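Local structure of NAD nucleotidase (3ZTV) at residues N19-Y24 with E263-S268; M395-L399 with S548-F552; G433-T438 with V539-D545. The protein degrades NAD to adenosine and nicotinamide riboside, as a periplasmic zinc-dependent enzyme with both pyrophosphatase and 5'-nucleotidase activity. One frame throughout, in Å; residues are numbered along the deposited sequence.

Contact 1: residues N19-Y24 with E263-S268; sequences NDHHSY and EGWAYS. With ZN (zinc ion), chain C.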
loop_
_atom_site.group_PDB
_atom_site.type_symbol
_atom_site.label_atom_id
_atom_site.label_comp_id
_atom_site.label_asym_id
_atom_site.label_seq_id
_atom_site.Cartn_x
_atom_site.Cartn_y
_atom_site.Cartn_z
ATOM N N ASN A 19 18.092 -3.819 -20.608
ATOM C CA ASN A 19 17.918 -3.811 -19.156
ATOM C C ASN A 19 18.992 -4.673 -18.521
ATOM O O ASN A 19 19.509 -5.601 -19.149
ATOM C CB ASN A 19 16.546 -4.365 -18.763
ATOM C CG ASN A 19 16.350 -5.797 -19.231
ATOM O OD1 ASN A 19 16.562 -6.763 -18.477
ATOM N ND2 ASN A 19 15.953 -5.948 -20.481
ATOM N N ASP A 20 19.346 -4.356 -17.277
ATOM C CA ASP A 20 20.164 -5.254 -16.461
ATOM C C ASP A 20 21.514 -5.574 -17.108
ATOM O O ASP A 20 21.977 -6.724 -17.121
ATOM C CB ASP A 20 19.400 -6.541 -16.140
ATOM C CG ASP A 20 18.203 -6.290 -15.241
ATOM O OD1 ASP A 20 18.366 -6.257 -13.993
ATOM O OD2 ASP A 20 17.087 -6.110 -15.770
ATOM N N HIS A 21 22.156 -4.559 -17.660
ATOM C CA HIS A 21 23.483 -4.814 -18.220
ATOM C C HIS A 21 24.557 -5.104 -17.159
ATOM O O HIS A 21 25.547 -5.769 -17.466
ATOM C CB HIS A 21 23.913 -3.779 -19.292
ATOM C CG HIS A 21 24.595 -2.548 -18.775
ATOM N ND1 HIS A 21 23.920 -1.370 -18.520
ATOM C CD2 HIS A 21 25.910 -2.284 -18.564
ATOM C CE1 HIS A 21 24.785 -0.449 -18.130
ATOM N NE2 HIS A 21 25.998 -0.976 -18.159
ATOM N N HIS A 22 24.332 -4.658 -15.926
ATOM C CA HIS A 22 25.175 -5.065 -14.788
ATOM C C HIS A 22 26.679 -4.907 -15.066
ATOM O O HIS A 22 27.478 -5.799 -14.770
ATOM C CB HIS A 22 24.852 -6.502 -14.385
ATOM C CG HIS A 22 23.599 -6.637 -13.569
ATOM N ND1 HIS A 22 23.538 -6.323 -12.228
ATOM C CD2 HIS A 22 22.367 -7.098 -13.899
ATOM C CE1 HIS A 22 22.315 -6.551 -11.775
ATOM N NE2 HIS A 22 21.589 -7.043 -12.768
ATOM N N SER A 23 27.038 -3.787 -15.677
ATOM C CA SER A 23 28.439 -3.460 -15.922
ATOM C C SER A 23 29.154 -4.410 -16.881
ATOM O O SER A 23 30.395 -4.458 -16.896
ATOM C CB SER A 23 29.210 -3.321 -14.596
ATOM O OG SER A 23 28.653 -2.292 -13.795
ATOM N N TYR A 24 28.388 -5.145 -17.696
ATOM C CA TYR A 24 28.977 -6.011 -18.723
ATOM C C TYR A 24 29.322 -5.180 -19.954
ATOM O O TYR A 24 28.568 -5.144 -20.941
ATOM C CB TYR A 24 28.043 -7.168 -19.097
ATOM C CG TYR A 24 28.140 -8.333 -18.148
ATOM C CD1 TYR A 24 27.638 -8.251 -16.854
ATOM C CD2 TYR A 24 28.752 -9.520 -18.539
ATOM C CE1 TYR A 24 27.733 -9.319 -15.977
ATOM C CE2 TYR A 24 28.855 -10.595 -17.671
ATOM C CZ TYR A 24 28.339 -10.488 -16.391
ATOM O OH TYR A 24 28.446 -11.565 -15.541
ATOM N N GLU A 263 10.758 -7.891 -21.637
ATOM C CA GLU A 263 12.100 -7.693 -21.088
ATOM C C GLU A 263 13.114 -8.054 -22.180
ATOM O O GLU A 263 12.748 -8.663 -23.207
ATOM C CB GLU A 263 12.295 -8.581 -19.856
ATOM C CG GLU A 263 13.503 -8.246 -18.999
ATOM C CD GLU A 263 13.468 -8.904 -17.635
ATOM O OE1 GLU A 263 12.803 -9.939 -17.460
ATOM O OE2 GLU A 263 14.116 -8.380 -16.711
ATOM N N GLY A 264 14.378 -7.686 -21.952
ATOM C CA GLY A 264 15.452 -7.902 -22.912
ATOM C C GLY A 264 16.613 -8.714 -22.352
ATOM O O GLY A 264 17.788 -8.355 -22.514
ATOM N N TRP A 265 16.289 -9.832 -21.710
ATOM C CA TRP A 265 17.313 -10.727 -21.159
ATOM C C TRP A 265 18.175 -9.959 -20.145
ATOM O O TRP A 265 17.618 -9.323 -19.243
ATOM C CB TRP A 265 18.132 -11.378 -22.289
ATOM C CG TRP A 265 18.708 -12.737 -21.955
ATOM C CD1 TRP A 265 18.525 -13.451 -20.806
ATOM C CD2 TRP A 265 19.539 -13.544 -22.802
ATOM N NE1 TRP A 265 19.202 -14.650 -20.882
ATOM C CE2 TRP A 265 19.829 -14.731 -22.098
ATOM C CE3 TRP A 265 20.061 -13.379 -24.090
ATOM C CZ2 TRP A 265 20.634 -15.743 -22.636
ATOM C CZ3 TRP A 265 20.853 -14.376 -24.620
ATOM C CH2 TRP A 265 21.141 -15.542 -23.890
ATOM N N ALA A 266 19.504 -10.005 -20.260
ATOM C CA ALA A 266 20.391 -9.255 -19.373
ATOM C C ALA A 266 21.803 -9.220 -19.945
ATOM O O ALA A 266 22.072 -9.798 -21.003
ATOM C CB ALA A 266 20.397 -9.875 -17.972
ATOM N N TYR A 267 22.696 -8.533 -19.229
ATOM C CA TYR A 267 24.149 -8.579 -19.472
ATOM C C TYR A 267 24.539 -8.160 -20.895
ATOM O O TYR A 267 25.379 -8.803 -21.546
ATOM C CB TYR A 267 24.739 -9.956 -19.120
ATOM C CG TYR A 267 24.551 -10.403 -17.680
ATOM C CD1 TYR A 267 24.166 -9.511 -16.683
ATOM C CD2 TYR A 267 24.777 -11.723 -17.317
ATOM C CE1 TYR A 267 23.992 -9.932 -15.363
ATOM C CE2 TYR A 267 24.624 -12.148 -16.004
ATOM C CZ TYR A 267 24.227 -11.244 -15.032
ATOM O OH TYR A 267 24.057 -11.652 -13.723
ATOM N N SER A 268 23.933 -7.067 -21.353
ATOM C CA SER A 268 24.163 -6.458 -22.668
ATOM C C SER A 268 23.963 -7.396 -23.866
ATOM O O SER A 268 24.527 -7.157 -24.926
ATOM C CB SER A 268 25.505 -5.686 -22.736
ATOM O OG SER A 268 26.634 -6.500 -22.476
HETATM ZN ZN ZN C . 19.487 -7.225 -12.651
HETATM O O HOH W 1 21.523 -5.669 -21.031
HETATM O O HOH W 2 19.266 -6.043 -22.707
HETATM O O HOH W 3 18.140 -7.625 -11.139
#
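Tyr24 and Tyr267 both turn CG away from their carbonyl carbons and beside the backbone N (chi1 -83° and -59°), and this lays one phenol over the other. The result is an offset stack, with ring planes only 12° from parallel and centroids 4.2 Å apart. CE1 of Tyr24 lies over the centre of the Tyr267 ring, while CB of Tyr267 sits 4.0 Å from the centroid of the Tyr24 ring and adds a CH-pi contact over its face. His22 meets the edge of the Tyr267 ring, its CD2 3.6 Å from Tyr267 CE1, so that the three rings form an aromatic cluster reaching to the metal. The backbones are held together close by: Tyr267 N donates to Asp20 O at 2.9 Å, and one water links Asn19 O to Ser268 N. Asp20 OD1 and His22 NE2 bind the zinc ion, at 2.0 and 2.1 Å, together with a water and Asp70, which also binds the second zinc. On the sides of the ligands turned from this zinc, His22 ND1 is hydrogen-bonded to Thr73 O, which should help hold the turn of the imidazole, and Asp20 OD2 to Asp226 N. Asp20 and His22 supply the Asp-X-His metal motif of calcineurin-like phosphoesterases, here on the loop that leaves strand 11-18. The partner loop, 263-268, runs from strand 258-263 of the six-stranded sheet to strand 270-278, the antiparallel neighbour of 11-18 in the seven-stranded sheet, and so joins the two sheets beside the zinc site.

Contact 2: residues M395-L399 with S548-F552; sequences MYNEL and SFIKF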
loop_
_atom_site.group_PDB
_atom_site.type_symbol
_atom_site.label_atom_id
_atom_site.label_comp_id
_atom_site.label_asym_id
_atom_site.label_seq_id
_atom_site.Cartn_x
_atom_site.Cartn_y
_atom_site.Cartn_z
ATOM N N MET A 395 29.933 -14.005 1.913
ATOM C CA MET A 395 28.546 -14.094 1.476
ATOM C C MET A 395 27.593 -13.535 2.539
ATOM O O MET A 395 26.631 -12.832 2.230
ATOM C CB MET A 395 28.203 -15.552 1.178
ATOM C CG MET A 395 29.051 -16.153 0.062
ATOM S SD MET A 395 29.198 -17.950 0.097
ATOM C CE MET A 395 27.550 -18.395 -0.418
ATOM N N TYR A 396 27.868 -13.866 3.794
ATOM C CA TYR A 396 27.043 -13.425 4.915
ATOM C C TYR A 396 27.028 -11.903 5.004
ATOM O O TYR A 396 26.012 -11.295 5.348
ATOM C CB TYR A 396 27.592 -14.049 6.197
ATOM C CG TYR A 396 26.876 -13.687 7.478
ATOM C CD1 TYR A 396 25.765 -14.403 7.909
ATOM C CD2 TYR A 396 27.338 -12.654 8.277
ATOM C CE1 TYR A 396 25.123 -14.083 9.100
ATOM C CE2 TYR A 396 26.712 -12.331 9.462
ATOM C CZ TYR A 396 25.610 -13.052 9.868
ATOM O OH TYR A 396 24.991 -12.716 11.053
ATOM N N ASN A 397 28.150 -11.286 4.660
ATOM C CA ASN A 397 28.300 -9.838 4.711
ATOM C C ASN A 397 27.480 -9.066 3.670
ATOM O O ASN A 397 27.268 -7.867 3.820
ATOM C CB ASN A 397 29.782 -9.479 4.575
ATOM C CG ASN A 397 30.024 -7.984 4.521
ATOM O OD1 ASN A 397 29.909 -7.290 5.531
ATOM N ND2 ASN A 397 30.382 -7.482 3.341
ATOM N N GLU A 398 27.012 -9.743 2.627
ATOM C CA GLU A 398 26.299 -9.065 1.540
ATOM C C GLU A 398 24.945 -8.475 1.931
ATOM O O GLU A 398 24.645 -7.331 1.585
ATOM C CB GLU A 398 26.099 -10.007 0.351
ATOM C CG GLU A 398 27.335 -10.214 -0.509
ATOM C CD GLU A 398 27.606 -9.057 -1.454
ATOM O OE1 GLU A 398 26.979 -7.987 -1.313
ATOM O OE2 GLU A 398 28.452 -9.230 -2.354
ATOM N N LEU A 399 24.132 -9.260 2.636
ATOM C CA LEU A 399 22.736 -8.906 2.898
ATOM C C LEU A 399 22.472 -8.726 4.386
ATOM O O LEU A 399 22.701 -9.638 5.175
ATOM C CB LEU A 399 21.800 -9.991 2.360
ATOM C CG LEU A 399 21.938 -10.366 0.882
ATOM C CD1 LEU A 399 20.946 -11.451 0.509
ATOM C CD2 LEU A 399 21.746 -9.145 -0.002
ATOM N N SER A 548 31.855 -10.259 -3.852
ATOM C CA SER A 548 31.589 -10.354 -2.412
ATOM C C SER A 548 32.897 -10.391 -1.622
ATOM O O SER A 548 33.041 -9.739 -0.580
ATOM C CB SER A 548 30.774 -11.609 -2.105
ATOM O OG SER A 548 29.488 -11.548 -2.693
ATOM N N PHE A 549 33.861 -11.149 -2.132
ATOM C CA PHE A 549 35.163 -11.240 -1.493
ATOM C C PHE A 549 35.844 -9.880 -1.467
ATOM O O PHE A 549 36.391 -9.476 -0.446
ATOM C CB PHE A 549 36.046 -12.278 -2.179
ATOM C CG PHE A 549 37.218 -12.700 -1.341
ATOM C CD1 PHE A 549 38.310 -11.865 -1.189
ATOM C CD2 PHE A 549 37.201 -13.904 -0.659
ATOM C CE1 PHE A 549 39.379 -12.239 -0.402
ATOM C CE2 PHE A 549 38.271 -14.281 0.130
ATOM C CZ PHE A 549 39.359 -13.442 0.258
ATOM N N ILE A 550 35.796 -9.163 -2.587
ATOM C CA ILE A 550 36.335 -7.806 -2.644
ATOM C C ILE A 550 35.680 -6.867 -1.612
ATOM O O ILE A 550 36.372 -6.124 -0.913
ATOM C CB ILE A 550 36.224 -7.225 -4.070
ATOM C CG1 ILE A 550 37.230 -7.913 -4.990
ATOM C CG2 ILE A 550 36.433 -5.723 -4.066
ATOM C CD1 ILE A 550 36.887 -7.771 -6.462
ATOM N N LYS A 551 34.353 -6.901 -1.508
ATOM C CA LYS A 551 33.669 -6.086 -0.496
ATOM C C LYS A 551 34.144 -6.414 0.920
ATOM O O LYS A 551 34.317 -5.524 1.757
ATOM C CB LYS A 551 32.160 -6.296 -0.552
ATOM C CG LYS A 551 31.482 -5.771 -1.788
ATOM C CD LYS A 551 29.977 -5.892 -1.622
ATOM C CE LYS A 551 29.255 -5.559 -2.910
ATOM N NZ LYS A 551 27.775 -5.647 -2.740
ATOM N N PHE A 552 34.317 -7.699 1.199
ATOM C CA PHE A 552 34.751 -8.132 2.521
ATOM C C PHE A 552 36.118 -7.547 2.868
ATOM O O PHE A 552 36.323 -7.041 3.971
ATOM C CB PHE A 552 34.758 -9.660 2.609
ATOM C CG PHE A 552 35.092 -10.191 3.977
ATOM C CD1 PHE A 552 36.408 -10.404 4.343
ATOM C CD2 PHE A 552 34.090 -10.485 4.888
ATOM C CE1 PHE A 552 36.728 -10.889 5.597
ATOM C CE2 PHE A 552 34.402 -10.978 6.144
ATOM C CZ PHE A 552 35.725 -11.180 6.496
HETATM O O HOH W 4 31.025 -9.281 1.377
#
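The Phe552 ring turns its edge to Asn397, whose CB lies near the ring plane at 4.4 Å from CD2. Elsewhere this ring belongs to an aromatic group: it meets Phe390 and His556 and is edge-to-face with Phe559. The Glu398 carboxylate is gripped through both of its oxygens. OE1 offers its syn lone pair to Lys551 NZ at 2.9 Å, a salt bridge, whereas OE2 uses its anti lone pair to accept from Ser548 OG at 2.6 Å. Being bound by two donors one helical turn apart should restrain the carboxylate from rotating. The glutamate chain is folded about its CB-CG bond (chi2 -78°) to reach the helix; Lys551, by contrast, is extended along its length and crosses the Glu398 side chain at about a right angle, CD and CE also passing near the oxygens. Between the polar grip and the phenylalanine, a water accepts from Asn397 ND2 at 2.7 Å and donates to Ser548 O at 2.8 Å, bridging a gap that the amide does not close directly. Asn397 OD1 is hydrogen-bonded to Lys555 NZ, one turn beyond Lys551. Residues 397-398, at the C-terminal side of helix 386-396, are thus tied to the flank of helix 545-555 by a salt bridge, a hydroxyl bond and a water bridge, with one looser ring-edge contact, in the C-terminal, adenosine-binding domain of the 5'-nucleotidase family.

Contact 3: residues G433-T438 with V539-D545; sequences GNTLYT and VDTYLPD. With ADN (adenosine), chain D.
Backbone bonds join the strand containing Thr435-Thr438 to that of Val539-Pro544 in antiparallel fashion. Thr438 and Val539 form a hydrogen-bonded pair, Thr438 N reaching Val539 O at 2.9 Å and Val539 N returning to Thr438 O. Leu436 N bonds to Leu543 O, and, just beyond the strands, Asp545 N bonds to Asn434 O. Between Tyr437-Asp540 and Thr435-Pro544 the register slips by two residues, a beta bulge, which side-chain hydroxyls and a carboxylate fill. Leu436 O accepts both from Thr541 N at 3.0 Å and from Thr541 OG1 at 2.7 Å, and the same hydroxyl accepts from Leu543 N in an ST turn. Asp540 OD1 takes Thr435 OG1 at 2.7 Å on its syn side and, from the opposite face of the carboxylate, Tyr542 N in an Asx turn. Among the packing contacts, Tyr437, with CG anti to the backbone N (chi1 -161°), lays its ring over the neighbouring strand, Val539 O sitting 3.4 Å above the plane over the ring centre. Ligand recognition falls to Asn434: its ND2 donates to adenosine N1 at 2.8 Å and its OD1 accepts from N6 at 3.0 Å, so the amide reads the Watson-Crick edge of the base. A water joins ND2 to Asp545 OD2, a second-shell link. In the five-stranded sheet, strand 435-442 lies between strand 508-514 and the outermost strand 539-544; Asn434 also touches Tyr516 of helix 515-518, and Pro544 is the N-cap of helix 545-555.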
loop_
_atom_site.group_PDB
_atom_site.type_symbol
_atom_site.label_atom_id
_atom_site.label_comp_id
_atom_site.label_asym_id
_atom_site.label_seq_id
_atom_site.Cartn_x
_atom_site.Cartn_y
_atom_site.Cartn_z
ATOM N N GLY A 433 32.332 -18.349 -10.957
ATOM C CA GLY A 433 31.329 -17.388 -11.380
ATOM C C GLY A 433 29.960 -17.550 -10.737
ATOM O O GLY A 433 28.941 -17.246 -11.359
ATOM N N ASN A 434 29.924 -18.021 -9.493
ATOM C CA ASN A 434 28.654 -18.127 -8.779
ATOM C C ASN A 434 28.133 -16.773 -8.335
ATOM O O ASN A 434 28.906 -15.833 -8.149
ATOM C CB ASN A 434 28.799 -18.994 -7.527
ATOM C CG ASN A 434 29.164 -20.423 -7.839
ATOM O OD1 ASN A 434 28.702 -21.004 -8.823
ATOM N ND2 ASN A 434 30.000 -21.008 -6.989
ATOM N N THR A 435 26.818 -16.688 -8.145
ATOM C CA THR A 435 26.221 -15.539 -7.480
ATOM C C THR A 435 25.584 -16.029 -6.183
ATOM O O THR A 435 25.361 -17.226 -6.004
ATOM C CB THR A 435 25.141 -14.871 -8.351
ATOM O OG1 THR A 435 24.215 -15.869 -8.790
ATOM C CG2 THR A 435 25.766 -14.180 -9.562
ATOM N N LEU A 436 25.280 -15.097 -5.292
ATOM C CA LEU A 436 24.608 -15.421 -4.038
ATOM C C LEU A 436 23.118 -15.670 -4.282
ATOM O O LEU A 436 22.451 -14.882 -4.966
ATOM C CB LEU A 436 24.797 -14.279 -3.046
ATOM C CG LEU A 436 24.139 -14.411 -1.671
ATOM C CD1 LEU A 436 24.747 -15.547 -0.868
ATOM C CD2 LEU A 436 24.293 -13.106 -0.917
ATOM N N TYR A 437 22.600 -16.756 -3.708
ATOM C CA TYR A 437 21.214 -17.192 -3.882
ATOM C C TYR A 437 20.609 -17.386 -2.488
ATOM O O TYR A 437 21.271 -17.949 -1.609
ATOM C CB TYR A 437 21.196 -18.529 -4.639
ATOM C CG TYR A 437 19.859 -18.857 -5.266
ATOM C CD1 TYR A 437 18.809 -19.351 -4.502
ATOM C CD2 TYR A 437 19.637 -18.640 -6.620
ATOM C CE1 TYR A 437 17.577 -19.628 -5.074
ATOM C CE2 TYR A 437 18.411 -18.911 -7.195
ATOM C CZ TYR A 437 17.386 -19.407 -6.415
ATOM O OH TYR A 437 16.154 -19.683 -6.976
ATOM N N THR A 438 19.376 -16.933 -2.258
ATOM C CA THR A 438 18.763 -17.122 -0.938
ATOM C C THR A 438 17.470 -17.919 -0.969
ATOM O O THR A 438 16.739 -17.913 -1.961
ATOM C CB THR A 438 18.495 -15.782 -0.185
ATOM O OG1 THR A 438 17.462 -15.037 -0.851
ATOM C CG2 THR A 438 19.757 -14.938 -0.088
ATOM N N VAL A 539 15.603 -16.733 -4.534
ATOM C CA VAL A 539 16.015 -15.628 -5.386
ATOM C C VAL A 539 17.519 -15.602 -5.667
ATOM O O VAL A 539 18.352 -15.762 -4.762
ATOM C CB VAL A 539 15.544 -14.275 -4.810
ATOM C CG1 VAL A 539 16.076 -14.077 -3.412
ATOM C CG2 VAL A 539 15.949 -13.121 -5.718
ATOM N N ASP A 540 17.849 -15.417 -6.940
ATOM C CA ASP A 540 19.219 -15.165 -7.363
ATOM C C ASP A 540 19.452 -13.668 -7.203
ATOM O O ASP A 540 18.809 -12.857 -7.874
ATOM C CB ASP A 540 19.404 -15.586 -8.828
ATOM C CG ASP A 540 20.864 -15.577 -9.270
ATOM O OD1 ASP A 540 21.685 -14.874 -8.644
ATOM O OD2 ASP A 540 21.183 -16.276 -10.259
ATOM N N THR A 541 20.347 -13.292 -6.297
ATOM C CA THR A 541 20.620 -11.878 -6.048
ATOM C C THR A 541 21.447 -11.196 -7.146
ATOM O O THR A 541 21.530 -9.969 -7.180
ATOM C CB THR A 541 21.409 -11.666 -4.743
ATOM O OG1 THR A 541 22.730 -12.211 -4.894
ATOM C CG2 THR A 541 20.692 -12.311 -3.565
ATOM N N TYR A 542 22.097 -11.997 -7.992
ATOM C CA TYR A 542 23.024 -11.491 -9.019
ATOM C C TYR A 542 24.246 -10.773 -8.436
ATOM O O TYR A 542 24.919 -10.006 -9.122
ATOM C CB TYR A 542 22.290 -10.645 -10.074
ATOM C CG TYR A 542 21.196 -11.439 -10.755
ATOM C CD1 TYR A 542 21.493 -12.601 -11.463
ATOM C CD2 TYR A 542 19.867 -11.056 -10.657
ATOM C CE1 TYR A 542 20.496 -13.349 -12.055
ATOM C CE2 TYR A 542 18.865 -11.796 -11.262
ATOM C CZ TYR A 542 19.185 -12.939 -11.954
ATOM O OH TYR A 542 18.185 -13.681 -12.555
ATOM N N LEU A 543 24.552 -11.062 -7.173
ATOM C CA LEU A 543 25.772 -10.579 -6.527
ATOM C C LEU A 543 26.899 -11.601 -6.709
ATOM O O LEU A 543 26.857 -12.678 -6.112
ATOM C CB LEU A 543 25.507 -10.368 -5.036
ATOM C CG LEU A 543 24.449 -9.305 -4.706
ATOM C CD1 LEU A 543 23.983 -9.402 -3.258
ATOM C CD2 LEU A 543 24.991 -7.916 -5.018
ATOM N N PRO A 544 27.908 -11.284 -7.538
ATOM C CA PRO A 544 28.935 -12.293 -7.833
ATOM C C PRO A 544 29.884 -12.590 -6.669
ATOM O O PRO A 544 30.254 -11.695 -5.896
ATOM C CB PRO A 544 29.721 -11.682 -9.004
ATOM C CG PRO A 544 28.874 -10.572 -9.524
ATOM C CD PRO A 544 28.076 -10.067 -8.349
ATOM N N ASP A 545 30.295 -13.854 -6.590
ATOM C CA ASP A 545 31.153 -14.330 -5.503
ATOM C C ASP A 545 32.482 -13.585 -5.333
ATOM O O ASP A 545 32.843 -13.210 -4.219
ATOM C CB ASP A 545 31.373 -15.854 -5.568
ATOM C CG ASP A 545 31.853 -16.356 -6.938
ATOM O OD1 ASP A 545 32.242 -15.542 -7.801
ATOM O OD2 ASP A 545 31.847 -17.595 -7.135
HETATM O "O5'" ADN D . 35.656 -30.922 -9.193
HETATM C "C5'" ADN D . 34.243 -30.954 -8.983
HETATM C "C4'" ADN D . 33.931 -30.300 -7.643
HETATM O "O4'" ADN D . 34.215 -28.900 -7.699
HETATM C "C3'" ADN D . 32.471 -30.417 -7.251
HETATM O "O3'" ADN D . 32.230 -31.603 -6.489
HETATM C "C2'" ADN D . 32.237 -29.168 -6.423
HETATM O "O2'" ADN D . 32.563 -29.396 -5.046
HETATM C "C1'" ADN D . 33.223 -28.161 -6.985
HETATM N N9 ADN D . 32.519 -27.254 -7.919
HETATM C C8 ADN D . 32.370 -27.403 -9.250
HETATM N N7 ADN D . 31.663 -26.364 -9.775
HETATM C C5 ADN D . 31.346 -25.532 -8.758
HETATM C C6 ADN D . 30.624 -24.251 -8.587
HETATM N N6 ADN D . 30.054 -23.602 -9.629
HETATM N N1 ADN D . 30.543 -23.739 -7.344
HETATM C C2 ADN D . 31.094 -24.348 -6.278
HETATM N N3 ADN D . 31.762 -25.507 -6.357
HETATM C C4 ADN D . 31.922 -26.127 -7.547
HETATM O O HOH W 5 33.836 -16.174 -9.960
HETATM O O HOH W 6 31.246 -19.230 -4.881
#

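In the fold
Contact 1 is the most buried and belongs to the metal-binding domain; contacts 2 and 3 are partly buried and lie in the adenosine-binding part. Those two share elements: strand 539-544 runs straight into helix 545-555, and Leu436 of contact 3 packs on Glu398 of contact 2. The chemistry of the three differs with their place: backbone pairing and hydroxyl bonds in the sheet, a salt bridge and water bridge on the flank of helix 545-555, and stacked rings between the loops of contact 1, one of which carries zinc ligands. Contacts 1 and 3 meet where Tyr267 OH packs 3.5 Å from Tyr542 CD1, bringing loop 263-268 up to edge strand 539-544, whereas contacts 1 and 2 stay about 10 Å apart at their nearest atoms.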